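PA3566 protein (Pseudomonas aeruginosa, PDB 1X7V) is of unknown function but belongs to the antibiotic biosynthesis monooxygenase family and may therefore have oxidoreductase activity. Local coordinates at residues Thr5-Ala11 against Lys91-Arg97; Gly39-Leu45 against Tyr56-Arg62. All blocks are in the same frame, centred on the assembly; numbering follows the deposited sequence.

Interaction 1: Thr5-Ala11 against Lys91-Arg97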
loop_
_atom_site.group_PDB
_atom_site.type_symbol
_atom_site.label_atom_id
_atom_site.label_comp_id
_atom_site.label_asym_id
_atom_site.label_seq_id
_atom_site.Cartn_x
_atom_site.Cartn_y
_atom_site.Cartn_z
ATOM N N THR A 5 1.042 -20.040 -4.740
ATOM C CA THR A 5 -0.006 -19.081 -4.417
ATOM C C THR A 5 0.647 -17.718 -4.294
ATOM O O THR A 5 1.657 -17.566 -3.596
ATOM C CB THR A 5 -0.666 -19.458 -3.096
ATOM O OG1 THR A 5 -1.077 -20.817 -3.195
ATOM C CG2 THR A 5 -1.877 -18.560 -2.765
ATOM N N PRO A 6 0.062 -16.699 -4.943
ATOM C CA PRO A 6 0.593 -15.360 -4.670
ATOM C C PRO A 6 0.563 -14.966 -3.177
ATOM O O PRO A 6 -0.306 -15.415 -2.409
ATOM C CB PRO A 6 -0.375 -14.441 -5.420
ATOM C CG PRO A 6 -1.065 -15.260 -6.337
ATOM C CD PRO A 6 -1.130 -16.635 -5.789
ATOM N N LEU A 7 1.498 -14.104 -2.804
ATOM C CA LEU A 7 1.500 -13.435 -1.514
ATOM C C LEU A 7 0.480 -12.293 -1.519
ATOM O O LEU A 7 0.585 -11.377 -2.347
ATOM C CB LEU A 7 2.852 -12.782 -1.263
ATOM C CG LEU A 7 3.013 -11.951 0.025
ATOM C CD1 LEU A 7 2.735 -12.752 1.281
ATOM C CD2 LEU A 7 4.484 -11.456 0.021
ATOM N N THR A 8 -0.496 -12.345 -0.637
ATOM C CA THR A 8 -1.406 -11.219 -0.463
ATOM C C THR A 8 -0.861 -10.359 0.686
ATOM O O THR A 8 -0.351 -10.887 1.696
ATOM C CB THR A 8 -2.874 -11.700 -0.201
ATOM O OG1 THR A 8 -3.387 -12.404 -1.357
ATOM C CG2 THR A 8 -3.817 -10.502 0.144
ATOM N N LEU A 9 -0.911 -9.045 0.512
ATOM C CA LEU A 9 -0.513 -8.089 1.552
ATOM C C LEU A 9 -1.679 -7.165 1.732
ATOM O O LEU A 9 -2.258 -6.733 0.759
ATOM C CB LEU A 9 0.735 -7.310 1.122
ATOM C CG LEU A 9 2.056 -7.527 1.791
ATOM C CD1 LEU A 9 2.628 -8.850 1.335
ATOM C CD2 LEU A 9 3.078 -6.419 1.477
ATOM N N ILE A 10 -2.045 -6.873 2.978
ATOM C CA ILE A 10 -3.021 -5.837 3.265
ATOM C C ILE A 10 -2.299 -4.845 4.178
ATOM O O ILE A 10 -1.814 -5.220 5.249
ATOM C CB ILE A 10 -4.286 -6.385 3.968
ATOM C CG1 ILE A 10 -4.975 -7.470 3.136
ATOM C CG2 ILE A 10 -5.254 -5.230 4.314
ATOM C CD1 ILE A 10 -5.915 -8.306 3.997
ATOM N N ALA A 11 -2.212 -3.604 3.717
ATOM C CA ALA A 11 -1.557 -2.537 4.461
ATOM C C ALA A 11 -2.696 -1.664 4.956
ATOM O O ALA A 11 -3.471 -1.214 4.145
ATOM C CB ALA A 11 -0.620 -1.742 3.558
ATOM N N LYS A 91 -0.024 -0.883 9.563
ATOM C CA LYS A 91 -0.067 -2.308 9.868
ATOM C C LYS A 91 0.093 -3.031 8.552
ATOM O O LYS A 91 -0.561 -2.697 7.575
ATOM C CB LYS A 91 -1.398 -2.667 10.483
ATOM C CG LYS A 91 -1.509 -4.090 10.940
ATOM C CD LYS A 91 -2.846 -4.181 11.728
ATOM C CE LYS A 91 -3.211 -5.568 12.137
ATOM N NZ LYS A 91 -4.743 -5.682 12.128
ATOM N N ILE A 92 0.955 -4.059 8.536
ATOM C CA ILE A 92 1.186 -4.820 7.351
ATOM C C ILE A 92 0.832 -6.261 7.677
ATOM O O ILE A 92 1.376 -6.831 8.590
ATOM C CB ILE A 92 2.631 -4.744 6.881
ATOM C CG1 ILE A 92 3.100 -3.301 6.589
ATOM C CG2 ILE A 92 2.838 -5.627 5.631
ATOM C CD1 ILE A 92 2.397 -2.644 5.492
ATOM N N ASP A 93 -0.142 -6.808 6.957
ATOM C CA ASP A 93 -0.509 -8.209 7.115
ATOM C C ASP A 93 -0.080 -8.944 5.869
ATOM O O ASP A 93 -0.271 -8.467 4.747
ATOM C CB ASP A 93 -2.011 -8.336 7.302
ATOM C CG ASP A 93 -2.481 -7.675 8.595
ATOM O OD1 ASP A 93 -1.773 -7.779 9.639
ATOM O OD2 ASP A 93 -3.569 -7.031 8.574
ATOM N N GLN A 94 0.555 -10.084 6.094
ATOM C CA GLN A 94 0.955 -10.965 5.033
ATOM C C GLN A 94 0.153 -12.252 5.038
ATOM O O GLN A 94 0.028 -12.843 6.046
ATOM C CB GLN A 94 2.424 -11.280 5.120
ATOM C CG GLN A 94 3.276 -10.052 4.807
ATOM C CD GLN A 94 4.737 -10.410 4.970
ATOM O OE1 GLN A 94 5.276 -11.158 4.150
ATOM N NE2 GLN A 94 5.365 -9.934 6.065
ATOM N N LEU A 95 -0.375 -12.695 3.869
ATOM C CA LEU A 95 -1.290 -13.788 3.900
ATOM C C LEU A 95 -1.363 -14.514 2.586
ATOM O O LEU A 95 -1.031 -13.923 1.552
ATOM C CB LEU A 95 -2.680 -13.314 4.314
ATOM C CG LEU A 95 -3.222 -12.017 3.749
ATOM C CD1 LEU A 95 -4.695 -12.123 3.456
ATOM C CD2 LEU A 95 -2.991 -10.816 4.725
ATOM N N TYR A 96 -1.827 -15.784 2.644
ATOM C CA TYR A 96 -1.958 -16.591 1.447
ATOM C C TYR A 96 -3.352 -17.145 1.292
ATOM O O TYR A 96 -3.916 -17.645 2.261
ATOM C CB TYR A 96 -1.031 -17.766 1.555
ATOM C CG TYR A 96 0.430 -17.381 1.458
ATOM C CD1 TYR A 96 1.252 -17.510 2.539
ATOM C CD2 TYR A 96 0.972 -16.902 0.265
ATOM C CE1 TYR A 96 2.605 -17.168 2.454
ATOM C CE2 TYR A 96 2.322 -16.575 0.163
ATOM C CZ TYR A 96 3.130 -16.710 1.278
ATOM O OH TYR A 96 4.494 -16.418 1.215
ATOM N N ARG A 97 -3.875 -17.077 0.079
ATOM C CA ARG A 97 -5.205 -17.592 -0.213
ATOM C C ARG A 97 -5.266 -19.120 -0.002
ATOM O O ARG A 97 -4.263 -19.832 -0.396
ATOM C CB ARG A 97 -5.658 -17.235 -1.648
ATOM C CG ARG A 97 -7.264 -17.356 -1.740
ATOM C CD ARG A 97 -7.799 -16.828 -2.930
ATOM N NE ARG A 97 -7.517 -15.392 -3.101
ATOM C CZ ARG A 97 -7.748 -14.771 -4.250
ATOM N NH1 ARG A 97 -8.283 -15.452 -5.256
ATOM N NH2 ARG A 97 -7.479 -13.497 -4.404
HETATM O O HOH W 1 -2.836 -15.084 -1.798
HETATM O O HOH W 2 -6.071 -12.120 -2.223
HETATM O O HOH W 3 -3.364 -4.505 7.581
#
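T8 and L95 form a hydrogen-bonded pair of an antiparallel contact between the first and last strands of the chain, at one border of the four-stranded sheet. Their backbones exchange two hydrogen bonds, T8 N to L95 O and L95 N to T8 O, both 2.8 Å; the first donor lies nearly on the line of the carbonyl bond, at 173°. Two residues on, I10 and D93 repeat the exchange, with D93 N reaching I10 O at 2.9 Å.

The face carrying T8, I10, D93 and L95 gains an apolar patch. L95 holds its CG between the backbone N and the carbonyl carbon (chi1 42°), which spreads its two methyls over the neighbours: CD1 meets T8 CG2 at 3.8 Å and CD2 meets I10 CD1 at 3.9 Å. Water extends this face, one molecule joining P6 O, T8 OG1 and R97 N, a second linking T8 OG1 to R97 NH2.

On the other face L9 and Q94 run side by side, CD1 of L9 lying 3.7 Å from CG of Q94, while A11 CB receives the CD1 methyl of I92. At the other end of the pairing, the Y96 ring turns an edge to P6 O, with CD2 3.3 Å away. L7 and L9 also touch L67 of helix 64-71. Pairing of the two terminal strands, with helices packed on one face, is characteristic of the ferredoxin-like alpha-beta plait.

Interaction 2: Gly39-Leu45 against Tyr56-Arg62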
loop_
_atom_site.group_PDB
_atom_site.type_symbol
_atom_site.label_atom_id
_atom_site.label_comp_id
_atom_site.label_asym_id
_atom_site.label_seq_id
_atom_site.Cartn_x
_atom_site.Cartn_y
_atom_site.Cartn_z
ATOM N N GLY A 39 5.192 -8.882 -11.722
ATOM C CA GLY A 39 4.727 -9.684 -10.625
ATOM C C GLY A 39 3.590 -9.092 -9.797
ATOM O O GLY A 39 3.215 -9.703 -8.793
ATOM N N CYS A 40 3.092 -7.896 -10.151
ATOM C CA CYS A 40 1.985 -7.296 -9.407
ATOM C C CYS A 40 0.671 -7.821 -9.933
ATOM O O CYS A 40 0.258 -7.508 -11.065
ATOM C CB CYS A 40 2.006 -5.740 -9.445
ATOM S SG CYS A 40 0.744 -5.106 -8.334
ATOM N N LEU A 41 0.025 -8.644 -9.121
ATOM C CA LEU A 41 -1.264 -9.233 -9.470
ATOM C C LEU A 41 -2.462 -8.429 -8.990
ATOM O O LEU A 41 -3.548 -8.592 -9.488
ATOM C CB LEU A 41 -1.344 -10.668 -8.928
ATOM C CG LEU A 41 -0.293 -11.570 -9.506
ATOM C CD1 LEU A 41 -0.475 -12.954 -8.923
ATOM C CD2 LEU A 41 -0.421 -11.570 -10.991
ATOM N N GLN A 42 -2.261 -7.578 -8.006
ATOM C CA GLN A 42 -3.344 -6.689 -7.535
ATOM C C GLN A 42 -2.665 -5.562 -6.782
ATOM O O GLN A 42 -1.731 -5.782 -6.049
ATOM C CB GLN A 42 -4.309 -7.433 -6.599
ATOM C CG GLN A 42 -5.471 -6.511 -6.063
ATOM C CD GLN A 42 -6.418 -7.211 -5.122
ATOM O OE1 GLN A 42 -6.149 -8.320 -4.681
ATOM N NE2 GLN A 42 -7.570 -6.551 -4.809
ATOM N N TYR A 43 -3.186 -4.350 -6.924
ATOM C CA TYR A 43 -2.717 -3.226 -6.121
ATOM C C TYR A 43 -3.840 -2.205 -6.119
ATOM O O TYR A 43 -3.984 -1.408 -7.069
ATOM C CB TYR A 43 -1.399 -2.644 -6.632
ATOM C CG TYR A 43 -0.665 -1.778 -5.629
ATOM C CD1 TYR A 43 0.412 -2.276 -4.863
ATOM C CD2 TYR A 43 -0.965 -0.438 -5.509
ATOM C CE1 TYR A 43 1.098 -1.479 -3.987
ATOM C CE2 TYR A 43 -0.287 0.382 -4.640
ATOM C CZ TYR A 43 0.741 -0.140 -3.866
ATOM O OH TYR A 43 1.377 0.692 -3.014
ATOM N N ASP A 44 -4.661 -2.292 -5.072
ATOM C CA ASP A 44 -5.887 -1.534 -4.980
ATOM C C ASP A 44 -5.939 -0.736 -3.670
ATOM O O ASP A 44 -5.667 -1.267 -2.623
ATOM C CB ASP A 44 -7.100 -2.502 -5.059
ATOM C CG ASP A 44 -7.285 -3.124 -6.450
ATOM O OD1 ASP A 44 -6.991 -2.445 -7.494
ATOM O OD2 ASP A 44 -7.780 -4.287 -6.487
ATOM N N LEU A 45 -6.283 0.549 -3.783
ATOM C CA LEU A 45 -6.426 1.482 -2.682
ATOM C C LEU A 45 -7.890 1.666 -2.279
ATOM O O LEU A 45 -8.759 1.750 -3.104
ATOM C CB LEU A 45 -5.868 2.855 -3.061
ATOM C CG LEU A 45 -5.927 3.957 -2.011
ATOM C CD1 LEU A 45 -5.192 3.606 -0.746
ATOM C CD2 LEU A 45 -5.341 5.248 -2.638
ATOM N N TYR A 56 -6.670 1.333 3.110
ATOM C CA TYR A 56 -6.258 -0.077 2.990
ATOM C C TYR A 56 -5.716 -0.280 1.623
ATOM O O TYR A 56 -6.421 0.018 0.646
ATOM C CB TYR A 56 -7.459 -1.023 3.172
ATOM C CG TYR A 56 -8.228 -0.816 4.435
ATOM C CD1 TYR A 56 -9.260 0.137 4.508
ATOM C CD2 TYR A 56 -7.933 -1.529 5.584
ATOM C CE1 TYR A 56 -10.009 0.342 5.686
ATOM C CE2 TYR A 56 -8.674 -1.330 6.765
ATOM C CZ TYR A 56 -9.698 -0.374 6.808
ATOM O OH TYR A 56 -10.435 -0.159 7.967
HETATM N N MSE A 57 -4.475 -0.787 1.520
HETATM C CA MSE A 57 -3.972 -1.218 0.214
HETATM C C MSE A 57 -4.059 -2.743 0.216
HETATM O O MSE A 57 -3.514 -3.375 1.116
HETATM C CB MSE A 57 -2.516 -0.764 -0.015
HETATM C CG MSE A 57 -2.065 -0.773 -1.431
HETATM SE SE MSE A 57 -2.885 0.777 -2.362
HETATM C CE MSE A 57 -1.629 2.289 -1.654
ATOM N N ILE A 58 -4.749 -3.308 -0.761
ATOM C CA ILE A 58 -4.823 -4.762 -0.954
ATOM C C ILE A 58 -3.942 -5.047 -2.146
ATOM O O ILE A 58 -4.161 -4.554 -3.259
ATOM C CB ILE A 58 -6.259 -5.310 -1.162
ATOM C CG1 ILE A 58 -7.202 -4.904 0.020
ATOM C CG2 ILE A 58 -6.222 -6.854 -1.343
ATOM C CD1 ILE A 58 -8.618 -5.286 -0.199
ATOM N N GLU A 59 -2.936 -5.882 -1.918
ATOM C CA GLU A 59 -1.892 -6.150 -2.897
ATOM C C GLU A 59 -1.723 -7.677 -3.049
ATOM O O GLU A 59 -1.863 -8.397 -2.063
ATOM C CB GLU A 59 -0.559 -5.563 -2.436
ATOM C CG GLU A 59 -0.575 -4.107 -2.001
ATOM C CD GLU A 59 0.741 -3.629 -1.475
ATOM O OE1 GLU A 59 1.787 -4.269 -1.766
ATOM O OE2 GLU A 59 0.749 -2.571 -0.777
ATOM N N GLN A 60 -1.418 -8.134 -4.255
ATOM C CA GLN A 60 -0.991 -9.519 -4.489
ATOM C C GLN A 60 0.303 -9.469 -5.303
ATOM O O GLN A 60 0.433 -8.735 -6.307
ATOM C CB GLN A 60 -2.058 -10.323 -5.224
ATOM C CG GLN A 60 -3.339 -10.582 -4.457
ATOM C CD GLN A 60 -4.248 -11.474 -5.230
ATOM O OE1 GLN A 60 -3.915 -12.641 -5.472
ATOM N NE2 GLN A 60 -5.369 -10.925 -5.713
ATOM N N TRP A 61 1.254 -10.298 -4.915
ATOM C CA TRP A 61 2.556 -10.292 -5.552
ATOM C C TRP A 61 2.877 -11.731 -5.890
ATOM O O TRP A 61 2.586 -12.622 -5.106
ATOM C CB TRP A 61 3.595 -9.715 -4.579
ATOM C CG TRP A 61 3.445 -8.257 -4.349
ATOM C CD1 TRP A 61 2.886 -7.648 -3.270
ATOM C CD2 TRP A 61 3.839 -7.234 -5.242
ATOM N NE1 TRP A 61 2.882 -6.269 -3.457
ATOM C CE2 TRP A 61 3.456 -5.995 -4.670
ATOM C CE3 TRP A 61 4.465 -7.233 -6.496
ATOM C CZ2 TRP A 61 3.745 -4.778 -5.278
ATOM C CZ3 TRP A 61 4.698 -6.000 -7.123
ATOM C CH2 TRP A 61 4.352 -4.812 -6.506
ATOM N N ARG A 62 3.460 -11.969 -7.049
ATOM C CA ARG A 62 3.764 -13.341 -7.474
ATOM C C ARG A 62 4.645 -14.064 -6.442
ATOM O O ARG A 62 4.449 -15.239 -6.180
ATOM C CB ARG A 62 4.442 -13.304 -8.859
ATOM C CG ARG A 62 4.040 -14.385 -9.795
ATOM C CD ARG A 62 4.795 -14.272 -11.142
ATOM N NE ARG A 62 4.197 -13.552 -12.278
ATOM C CZ ARG A 62 3.113 -13.950 -12.958
ATOM N NH1 ARG A 62 2.399 -14.999 -12.541
ATOM N NH2 ARG A 62 2.713 -13.296 -14.058
HETATM O O HOH W 4 3.047 -0.219 -1.254
#
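Y43 and E59 face each other as a non-hydrogen-bonded pair in an antiparallel hairpin, and E59 shows how one side chain can serve several neighbours. Its CB lies near Q42 O. CG, anti to the carbonyl carbon (chi1 -50°), runs alongside the Y43 ring, 3.5 Å from Y43 CD1, and CD of E59 comes to 3.3 Å from Y43 CE1, the carboxylate plane turned 37° from the ring. At the tip the oxygens divide: OE1 accepts the indole NE1-H of W61 at 2.8 Å through its anti lone pair, almost straight (175°) and in the indole plane, which fixes the turn of both groups. OE2 has a weak bond from a water that also meets Y43 OH.

Selenomethionine M57 lays its CG over one face of the same tyrosine, a CH-pi contact 3.9 Å from the ring centroid, with SE coming in obliquely. C40 SG sits over the six-membered ring of W61.

On the opposite sheet face a run of polar groups links Q60, Q42 and D44, with I58 CG2 packed against the Q42 amide. Q60 NE2 donates to Q42 OE1 (2.9 Å), the two amide planes steeply inclined, and Q42 NE2 passes the chain on to D44 OD2, whose carboxylate also forms a salt bridge with R35. Beneath them the classic bulge at L41 and Q42 directs both N-H groups at Q60 O, that of L41 firmly and that of Q42 weakly.

Strand 54-61 continues the sheet into strand 7-15, where E59 touches L9. Y43 and L45 pack on helix 20-36, W61 on helix 64-71, and the rings of both Y43 and W61 meet H70.

Overall arrangement
Interactions 1 and 2 illustrate how local strand pairs add up to one sheet. Their centres lie 9 Å apart, and strands 7-15 and 54-61, one from each, are neighbours: L9 N approaches E59 O at 2.8 Å and A11 O approaches M57 N at 2.8 Å, both probable hydrogen bonds. P6 adds packing at this seam, its CG 3.5 Å from L41 CD1. The hairpin of interaction 2 falls within the long chain excursion that interaction 1 closes and lies against strand 7-15 through strand 54-61, so that the order across the sheet is 2-3-1-4. The faces carrying L9 and E59 are continuous and lie under the helices. The fold is consistent with the dimeric alpha-beta barrel clan.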